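Uncharacterized protein (Bacteroides ovatus, PDB 4IRT) is of unknown function but, as a putative neuraminidase of the BNR-repeat, beta-propeller class, may cleave sialic acid from glycans. Local coordinates at residues Gly44-Gly49 / Val88-His93; Gly49-Asp54 / Lys379-Val384; Ile76-Met79 / Tyr85-Val88. All blocks are in the same frame, centred on the assembly; numbering follows the deposited sequence.

How the interactions relate
All three contacts are buried, but they work at different levels of a propeller fold. Interaction 3 is the local one: backbone hydrogen bonds and apolar side chains join the two strands of a hairpin within one sheet. Interaction 1 uses the second of those strands, 86-90, and sets it against strand 45-52 of the neighbouring sheet through a small, wholly apolar touch; Val88 belongs to both. Interaction 2 takes up the later part of strand 45-52, beyond the shared Gly49, about 18 Å between centres from interaction 1. There the partner is a sheet formed from the chain's two ends, and the meeting groups are an arginine and a histidine, with one leucine methyl beside them.

Interaction 1: residues Gly44-Gly49 / Val88-His93; sequences GYLVLG and VSFDHH. With EDO (1,2-ethanediol), chain L.
Leu46 and Phe90 mark the nearest approach of the two backbones, yet their CA atoms remain 8.5 Å apart, the spacing of layers packed through side chains and not of paired strands. Strand 45-52 and strand 86-90 belong to different sheets, and both residues point their CB atoms into the interface. The touch itself is made by one methyl. CD2 of Leu46 sits 4.1 Å from the Phe90 ring centroid and only 13° off the ring normal, a CH-pi contact over the middle of one face, the two side chains crossing at about a right angle. Phe90 offers that face because its CG lies between the backbone N and the carbonyl carbon (chi1 49°). The same Leu46 CD2 reaches Val88 CG2 more loosely, at 4.5 Å. Beyond the strand, Asp91 adopts left-handed backbone angles and turns to 1,2-ethanediol, probably from the crystallisation liquor, whose O2 donates to Asp91 OD2 over 2.7 Å; OD1 meanwhile accepts from Asn68 N and Asn74 ND2. An alanine here has no carboxylate, and would probably leave these two donors without their shared acceptor and free the turn to shift. Around this packing of adjacent propeller sheets, Ile76 of strand 76-80 touches Leu46, Val88 and Phe90 alike, while Tyr40 of strand 34-40 lies against Phe90.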
loop_
_atom_site.group_PDB
_atom_site.type_symbol
_atom_site.label_atom_id
_atom_site.label_comp_id
_atom_site.label_asym_id
_atom_site.label_seq_id
_atom_site.Cartn_x
_atom_site.Cartn_y
_atom_site.Cartn_z
ATOM N N GLY A 44 -10.536 13.696 14.409
ATOM C CA GLY A 44 -9.223 13.123 14.502
ATOM C C GLY A 44 -9.124 11.801 15.231
ATOM O O GLY A 44 -8.013 11.300 15.428
ATOM N N TYR A 45 -10.263 11.230 15.618
ATOM C CA TYR A 45 -10.266 9.962 16.315
ATOM C C TYR A 45 -10.163 8.796 15.340
ATOM O O TYR A 45 -10.786 8.780 14.280
ATOM C CB TYR A 45 -11.503 9.792 17.204
ATOM C CG TYR A 45 -11.460 10.596 18.482
ATOM C CD1 TYR A 45 -11.784 11.944 18.481
ATOM C CD2 TYR A 45 -11.089 10.016 19.685
ATOM C CE1 TYR A 45 -11.753 12.700 19.650
ATOM C CE2 TYR A 45 -11.041 10.763 20.853
ATOM C CZ TYR A 45 -11.376 12.102 20.824
ATOM O OH TYR A 45 -11.328 12.865 21.967
ATOM N N LEU A 46 -9.394 7.792 15.743
ATOM C CA LEU A 46 -9.302 6.547 15.022
ATOM C C LEU A 46 -10.593 5.809 15.266
ATOM O O LEU A 46 -10.935 5.545 16.426
ATOM C CB LEU A 46 -8.135 5.722 15.591
ATOM C CG LEU A 46 -8.095 4.232 15.287
ATOM C CD1 LEU A 46 -7.978 4.011 13.797
ATOM C CD2 LEU A 46 -6.926 3.585 15.992
ATOM N N VAL A 47 -11.293 5.486 14.186
ATOM C CA VAL A 47 -12.498 4.701 14.215
ATOM C C VAL A 47 -12.175 3.331 13.610
ATOM O O VAL A 47 -11.496 3.243 12.576
ATOM C CB VAL A 47 -13.590 5.386 13.365
ATOM C CG1 VAL A 47 -14.830 4.520 13.251
ATOM C CG2 VAL A 47 -13.931 6.743 13.961
ATOM N N LEU A 48 -12.672 2.263 14.241
ATOM C CA LEU A 48 -12.624 0.909 13.670
ATOM C C LEU A 48 -14.056 0.437 13.431
ATOM O O LEU A 48 -14.953 0.728 14.228
ATOM C CB LEU A 48 -11.907 -0.058 14.614
ATOM C CG LEU A 48 -10.471 0.246 15.014
ATOM C CD1 LEU A 48 -9.940 -0.860 15.888
ATOM C CD2 LEU A 48 -9.566 0.421 13.800
ATOM N N GLY A 49 -14.276 -0.253 12.319
ATOM C CA GLY A 49 -15.571 -0.777 11.990
ATOM C C GLY A 49 -15.517 -2.174 11.417
ATOM O O GLY A 49 -14.489 -2.620 10.945
ATOM N N VAL A 88 -3.258 -2.839 14.814
ATOM C CA VAL A 88 -3.361 -1.538 14.188
ATOM C C VAL A 88 -2.220 -0.627 14.634
ATOM O O VAL A 88 -1.864 -0.568 15.809
ATOM C CB VAL A 88 -4.742 -0.893 14.453
ATOM C CG1 VAL A 88 -4.920 -0.578 15.927
ATOM C CG2 VAL A 88 -4.940 0.343 13.593
ATOM N N SER A 89 -1.660 0.091 13.672
ATOM C CA SER A 89 -0.564 1.003 13.910
ATOM C C SER A 89 -0.878 2.285 13.142
ATOM O O SER A 89 -1.357 2.239 12.009
ATOM C CB SER A 89 0.773 0.354 13.485
ATOM O OG SER A 89 1.892 1.158 13.848
ATOM N N PHE A 90 -0.628 3.430 13.762
ATOM C CA PHE A 90 -1.182 4.685 13.259
ATOM C C PHE A 90 -0.399 5.905 13.686
ATOM O O PHE A 90 0.328 5.865 14.661
ATOM C CB PHE A 90 -2.610 4.856 13.750
ATOM C CG PHE A 90 -2.782 4.638 15.224
ATOM C CD1 PHE A 90 -2.853 3.373 15.749
ATOM C CD2 PHE A 90 -2.879 5.719 16.091
ATOM C CE1 PHE A 90 -2.997 3.178 17.116
ATOM C CE2 PHE A 90 -3.030 5.533 17.474
ATOM C CZ PHE A 90 -3.101 4.261 17.978
ATOM N N ASP A 91 -0.616 6.989 12.965
ATOM C CA ASP A 91 -0.255 8.337 13.413
ATOM C C ASP A 91 1.248 8.581 13.616
ATOM O O ASP A 91 1.689 9.065 14.689
ATOM C CB ASP A 91 -1.020 8.680 14.706
ATOM C CG ASP A 91 -0.817 10.130 15.122
ATOM O OD1 ASP A 91 -0.670 10.984 14.219
ATOM O OD2 ASP A 91 -0.767 10.409 16.331
ATOM N N HIS A 92 2.031 8.291 12.581
ATOM C CA HIS A 92 3.454 8.555 12.615
ATOM C C HIS A 92 3.964 9.432 11.472
ATOM O O HIS A 92 3.630 9.230 10.285
ATOM C CB HIS A 92 4.269 7.282 12.480
ATOM C CG HIS A 92 3.808 6.128 13.314
ATOM N ND1 HIS A 92 2.931 5.179 12.833
ATOM C CD2 HIS A 92 4.177 5.715 14.553
ATOM C CE1 HIS A 92 2.770 4.236 13.748
ATOM N NE2 HIS A 92 3.519 4.533 14.796
ATOM N N HIS A 93 4.917 10.280 11.826
ATOM C CA HIS A 93 5.784 10.929 10.852
ATOM C C HIS A 93 7.113 11.229 11.512
ATOM O O HIS A 93 7.427 12.385 11.810
ATOM C CB HIS A 93 5.132 12.180 10.297
ATOM C CG HIS A 93 5.842 12.735 9.106
ATOM N ND1 HIS A 93 5.489 13.931 8.522
ATOM C CD2 HIS A 93 6.904 12.270 8.405
ATOM C CE1 HIS A 93 6.287 14.168 7.499
ATOM N NE2 HIS A 93 7.157 13.179 7.406
HETATM C C1 EDO L . 2.228 11.976 16.266
HETATM O O1 EDO L . 1.964 13.137 17.104
HETATM C C2 EDO L . 2.685 10.768 17.081
HETATM O O2 EDO L . 1.576 10.079 17.696
#

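Interaction 2: residues Gly49-Asp54 / Lys379-Val384; sequences GKRKLD and KLHLFV
Arg51 and Leu53 come to the imidazole of His381 from opposite sides of its plane, both aiming at the ND1-CE1 bond. NH2 of Arg51 stands 3.6 Å from His381 ND1 and equally far from CE1, while the CD2 methyl of Leu53 lies 3.9 Å from CE1. Neither approach is squarely over the ring or in its plane; the side chains cross obliquely, and the guanidinium is tilted 31° from the imidazole. Arg51 gets there on an extended chain: its CG is placed between the backbone N and the carbonyl carbon (chi1 61°), and from CG to NE the chain runs straight out from the strand. The reach matters, because the backbones are far apart, with 10.5 Å between the CA atoms of Leu53 and His381. Here the contact joins two neighbouring sheets of the beta-propeller, through strand 45-52 of one and strand 381-385 of the next. The latter sheet also contains strands 5-12 and 401-407, so that it unites the two ends of the chain, as in the ring closure of other propellers. The close pair of Arg51 NH2 and His381 ND1 is not itself a hydrogen bond. Instead, NH2 forms a salt bridge with Glu407 on strand 401-407 and a hydrogen bond with Gln35 OE1, and Gln35 NE2 is bonded to His381 ND1. One glutamine thus positions both groups, which is consistent with ND1 acting as an acceptor, and the carboxylate nearby would probably offset the positive charge of the arginine. Leu373 of helix 371-377 packs against both Leu53 and His381.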
loop_
_atom_site.group_PDB
_atom_site.type_symbol
_atom_site.label_atom_id
_atom_site.label_comp_id
_atom_site.label_asym_id
_atom_site.label_seq_id
_atom_site.Cartn_x
_atom_site.Cartn_y
_atom_site.Cartn_z
ATOM N N GLY A 49 -14.276 -0.253 12.319
ATOM C CA GLY A 49 -15.571 -0.777 11.990
ATOM C C GLY A 49 -15.517 -2.174 11.417
ATOM O O GLY A 49 -14.489 -2.620 10.945
ATOM N N LYS A 50 -16.657 -2.858 11.463
ATOM C CA LYS A 50 -16.772 -4.157 10.854
ATOM C C LYS A 50 -18.202 -4.423 10.406
ATOM O O LYS A 50 -19.159 -3.856 10.957
ATOM C CB LYS A 50 -16.311 -5.259 11.811
ATOM C CG LYS A 50 -17.263 -5.532 12.960
ATOM C CD LYS A 50 -16.652 -6.428 14.035
ATOM C CE LYS A 50 -16.493 -7.860 13.548
ATOM N NZ LYS A 50 -16.229 -8.859 14.631
ATOM N N ARG A 51 -18.320 -5.308 9.413
ATOM C CA ARG A 51 -19.583 -5.813 8.961
ATOM C C ARG A 51 -19.439 -7.265 8.525
ATOM O O ARG A 51 -18.329 -7.753 8.213
ATOM C CB ARG A 51 -20.110 -5.002 7.774
ATOM C CG ARG A 51 -19.213 -5.013 6.544
ATOM C CD ARG A 51 -19.966 -4.754 5.248
ATOM N NE ARG A 51 -19.059 -4.666 4.091
ATOM C CZ ARG A 51 -19.456 -4.680 2.814
ATOM N NH1 ARG A 51 -20.750 -4.792 2.507
ATOM N NH2 ARG A 51 -18.573 -4.545 1.829
ATOM N N LYS A 52 -20.579 -7.941 8.432
ATOM C CA LYS A 52 -20.665 -9.146 7.605
ATOM C C LYS A 52 -20.654 -8.741 6.148
ATOM O O LYS A 52 -21.309 -7.761 5.755
ATOM C CB LYS A 52 -21.927 -9.942 7.912
ATOM C CG LYS A 52 -21.915 -10.500 9.309
ATOM C CD LYS A 52 -20.908 -11.639 9.426
ATOM C CE LYS A 52 -21.052 -12.365 10.750
ATOM N NZ LYS A 52 -20.050 -13.453 10.917
ATOM N N LEU A 53 -19.897 -9.476 5.345
ATOM C CA LEU A 53 -19.843 -9.197 3.907
ATOM C C LEU A 53 -21.208 -9.292 3.192
ATOM O O LEU A 53 -21.403 -8.682 2.138
ATOM C CB LEU A 53 -18.820 -10.093 3.227
ATOM C CG LEU A 53 -17.369 -9.674 3.400
ATOM C CD1 LEU A 53 -16.421 -10.806 3.069
ATOM C CD2 LEU A 53 -17.051 -8.457 2.565
ATOM N N ASP A 54 -22.150 -10.026 3.767
ATOM C CA ASP A 54 -23.485 -10.167 3.183
ATOM C C ASP A 54 -24.474 -9.119 3.704
ATOM O O ASP A 54 -25.670 -9.241 3.482
ATOM C CB ASP A 54 -24.026 -11.592 3.415
ATOM C CG ASP A 54 -24.381 -11.882 4.870
ATOM O OD1 ASP A 54 -24.377 -10.970 5.724
ATOM O OD2 ASP A 54 -24.713 -13.056 5.170
ATOM N N LYS A 379 -12.931 -11.009 -5.034
ATOM C CA LYS A 379 -13.756 -9.791 -5.056
ATOM C C LYS A 379 -12.850 -8.612 -4.780
ATOM O O LYS A 379 -11.911 -8.731 -3.971
ATOM C CB LYS A 379 -14.832 -9.857 -3.992
ATOM C CG LYS A 379 -15.918 -10.870 -4.311
ATOM C CD LYS A 379 -16.859 -11.027 -3.131
ATOM C CE LYS A 379 -18.091 -11.819 -3.518
ATOM N NZ LYS A 379 -19.130 -11.747 -2.458
ATOM N N LEU A 380 -13.098 -7.506 -5.491
ATOM C CA LEU A 380 -12.321 -6.270 -5.335
ATOM C C LEU A 380 -13.172 -5.217 -4.660
ATOM O O LEU A 380 -14.137 -4.684 -5.268
ATOM C CB LEU A 380 -11.843 -5.734 -6.694
ATOM C CG LEU A 380 -10.990 -4.467 -6.729
ATOM C CD1 LEU A 380 -9.732 -4.690 -5.892
ATOM C CD2 LEU A 380 -10.641 -4.102 -8.167
ATOM N N HIS A 381 -12.823 -4.934 -3.423
ATOM C CA HIS A 381 -13.480 -3.907 -2.626
ATOM C C HIS A 381 -12.459 -2.832 -2.368
ATOM O O HIS A 381 -11.323 -3.124 -1.950
ATOM C CB HIS A 381 -13.991 -4.481 -1.314
ATOM C CG HIS A 381 -15.204 -5.355 -1.461
ATOM N ND1 HIS A 381 -15.964 -5.735 -0.378
ATOM C CD2 HIS A 381 -15.784 -5.936 -2.547
ATOM C CE1 HIS A 381 -16.959 -6.511 -0.781
ATOM N NE2 HIS A 381 -16.871 -6.655 -2.095
ATOM N N LEU A 382 -12.863 -1.605 -2.662
ATOM C CA LEU A 382 -12.033 -0.423 -2.498
ATOM C C LEU A 382 -12.552 0.481 -1.385
ATOM O O LEU A 382 -13.772 0.715 -1.250
ATOM C CB LEU A 382 -12.003 0.367 -3.812
ATOM C CG LEU A 382 -11.478 -0.320 -5.065
ATOM C CD1 LEU A 382 -11.736 0.501 -6.320
ATOM C CD2 LEU A 382 -9.985 -0.544 -4.901
ATOM N N PHE A 383 -11.602 1.051 -0.642
ATOM C CA PHE A 383 -11.833 2.152 0.290
ATOM C C PHE A 383 -11.949 3.438 -0.528
ATOM O O PHE A 383 -10.976 3.890 -1.140
ATOM C CB PHE A 383 -10.661 2.257 1.290
ATOM C CG PHE A 383 -10.873 3.270 2.423
ATOM C CD1 PHE A 383 -10.864 4.649 2.174
ATOM C CD2 PHE A 383 -11.077 2.851 3.732
ATOM C CE1 PHE A 383 -11.063 5.586 3.209
ATOM C CE2 PHE A 383 -11.256 3.772 4.758
ATOM C CZ PHE A 383 -11.267 5.151 4.511
ATOM N N VAL A 384 -13.125 4.044 -0.526
ATOM C CA VAL A 384 -13.396 5.212 -1.375
ATOM C C VAL A 384 -13.930 6.361 -0.508
ATOM O O VAL A 384 -14.903 6.202 0.203
ATOM C CB VAL A 384 -14.398 4.849 -2.474
ATOM C CG1 VAL A 384 -14.828 6.079 -3.262
ATOM C CG2 VAL A 384 -13.765 3.838 -3.421
#

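Interaction 3: residues Ile76-Met79 / Tyr85-Val88; sequences ISMM and YIHV
The carbonyl oxygen of Met79 accepts from His87 N over 2.8 Å, with an N-H...O angle of 175° and the donor close to the line of the C=O bond. A weaker CA-H...O contact from Ile86, 3.5 Å from its CA to Met79 O, adds a second grip. The reciprocal bond, from Met79 N to His87 O at 3.0 Å, is more bent but stays in the plane of its carbonyl; Met78 CA also approaches His87 O, at 3.2 Å. Met79 and His87 therefore form an antiparallel hydrogen-bonded pair, and Met78 with Val88 the adjacent non-hydrogen-bonded one. Strands 76-80 and 86-90 make a beta hairpin, two neighbouring strands of one propeller sheet, which strand 99-101 extends on the far side of 86-90; the short axes run at 156°. On the face carrying Met78 and Val88, three apolar touches close the seam. Val88 CG2 meets Ile76 CG2 at 3.5 Å, the two side chains lying alongside one another and pointing the same way. Met78, a selenomethionine, has its chain bent at chi3 (-55°), which swings the terminal CE to Ile86 CG2 at 3.8 Å; its CB lies more loosely by Val88 CG2, at 4.2 Å. Ser38 of strand 34-40 borders both Ile76 and Met78 from the next sheet. On the other face, His87 presents its edge, near the ring plane, to Met79 O. The imidazole is bonded at both nitrogens, NE2 to Asp81 OD2 and ND1 to Tyr99 OH, which would fix its rotation, and Asp81 OD1 also takes the backbone N of Tyr85 in the turn.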
loop_
_atom_site.group_PDB
_atom_site.type_symbol
_atom_site.label_atom_id
_atom_site.label_comp_id
_atom_site.label_asym_id
_atom_site.label_seq_id
_atom_site.Cartn_x
_atom_site.Cartn_y
_atom_site.Cartn_z
ATOM N N ILE A 76 -3.247 5.251 9.175
ATOM C CA ILE A 76 -3.592 4.054 9.926
ATOM C C ILE A 76 -3.419 2.845 8.990
ATOM O O ILE A 76 -4.007 2.797 7.879
ATOM C CB ILE A 76 -5.078 4.070 10.332
ATOM C CG1 ILE A 76 -5.438 5.292 11.182
ATOM C CG2 ILE A 76 -5.462 2.765 11.054
ATOM C CD1 ILE A 76 -6.881 5.739 10.972
ATOM N N SER A 77 -2.671 1.855 9.447
ATOM C CA SER A 77 -2.643 0.544 8.817
ATOM C C SER A 77 -3.120 -0.514 9.813
ATOM O O SER A 77 -2.692 -0.532 10.988
ATOM C CB SER A 77 -1.219 0.187 8.370
ATOM O OG SER A 77 -0.807 0.879 7.195
HETATM N N MSE A 78 -3.968 -1.419 9.326
HETATM C CA MSE A 78 -4.524 -2.512 10.123
HETATM C C MSE A 78 -4.382 -3.855 9.441
HETATM O O MSE A 78 -4.111 -3.951 8.221
HETATM C CB MSE A 78 -5.993 -2.231 10.423
HETATM C CG MSE A 78 -6.913 -2.715 9.330
HETATM SE SE MSE A 78 -8.768 -2.092 9.382
HETATM C CE MSE A 78 -9.221 -2.647 11.148
HETATM N N MSE A 79 -4.567 -4.919 10.230
HETATM C CA MSE A 79 -4.524 -6.297 9.737
HETATM C C MSE A 79 -5.108 -7.206 10.780
HETATM O O MSE A 79 -5.130 -6.864 11.954
HETATM C CB MSE A 79 -3.070 -6.707 9.466
HETATM C CG MSE A 79 -2.850 -8.098 8.875
HETATM SE SE MSE A 79 -3.850 -8.453 7.235
HETATM C CE MSE A 79 -3.355 -6.914 6.180
ATOM N N TYR A 85 -7.552 -11.338 15.862
ATOM C CA TYR A 85 -7.246 -10.080 16.559
ATOM C C TYR A 85 -6.911 -9.007 15.524
ATOM O O TYR A 85 -6.198 -9.267 14.561
ATOM C CB TYR A 85 -6.066 -10.215 17.538
ATOM C CG TYR A 85 -6.390 -11.009 18.758
ATOM C CD1 TYR A 85 -6.233 -12.384 18.778
ATOM C CD2 TYR A 85 -6.845 -10.386 19.903
ATOM C CE1 TYR A 85 -6.548 -13.129 19.905
ATOM C CE2 TYR A 85 -7.171 -11.111 21.034
ATOM C CZ TYR A 85 -7.023 -12.483 21.034
ATOM O OH TYR A 85 -7.357 -13.205 22.167
ATOM N N ILE A 86 -7.474 -7.820 15.707
ATOM C CA ILE A 86 -7.061 -6.675 14.922
ATOM C C ILE A 86 -5.724 -6.173 15.481
ATOM O O ILE A 86 -5.584 -6.008 16.699
ATOM C CB ILE A 86 -8.058 -5.497 14.982
ATOM C CG1 ILE A 86 -9.451 -5.897 14.500
ATOM C CG2 ILE A 86 -7.521 -4.323 14.165
ATOM C CD1 ILE A 86 -10.530 -4.867 14.780
ATOM N N HIS A 87 -4.744 -5.979 14.592
ATOM C CA HIS A 87 -3.524 -5.266 14.899
ATOM C C HIS A 87 -3.581 -3.937 14.144
ATOM O O HIS A 87 -3.901 -3.926 12.961
ATOM C CB HIS A 87 -2.321 -6.037 14.388
ATOM C CG HIS A 87 -2.122 -7.355 15.053
ATOM N ND1 HIS A 87 -1.034 -7.631 15.852
ATOM C CD2 HIS A 87 -2.889 -8.472 15.060
ATOM C CE1 HIS A 87 -1.132 -8.867 16.311
ATOM N NE2 HIS A 87 -2.233 -9.408 15.824
ATOM N N VAL A 88 -3.258 -2.839 14.814
ATOM C CA VAL A 88 -3.361 -1.538 14.188
ATOM C C VAL A 88 -2.220 -0.627 14.634
ATOM O O VAL A 88 -1.864 -0.568 15.809
ATOM C CB VAL A 88 -4.742 -0.893 14.453
ATOM C CG1 VAL A 88 -4.920 -0.578 15.927
ATOM C CG2 VAL A 88 -4.940 0.343 13.593
#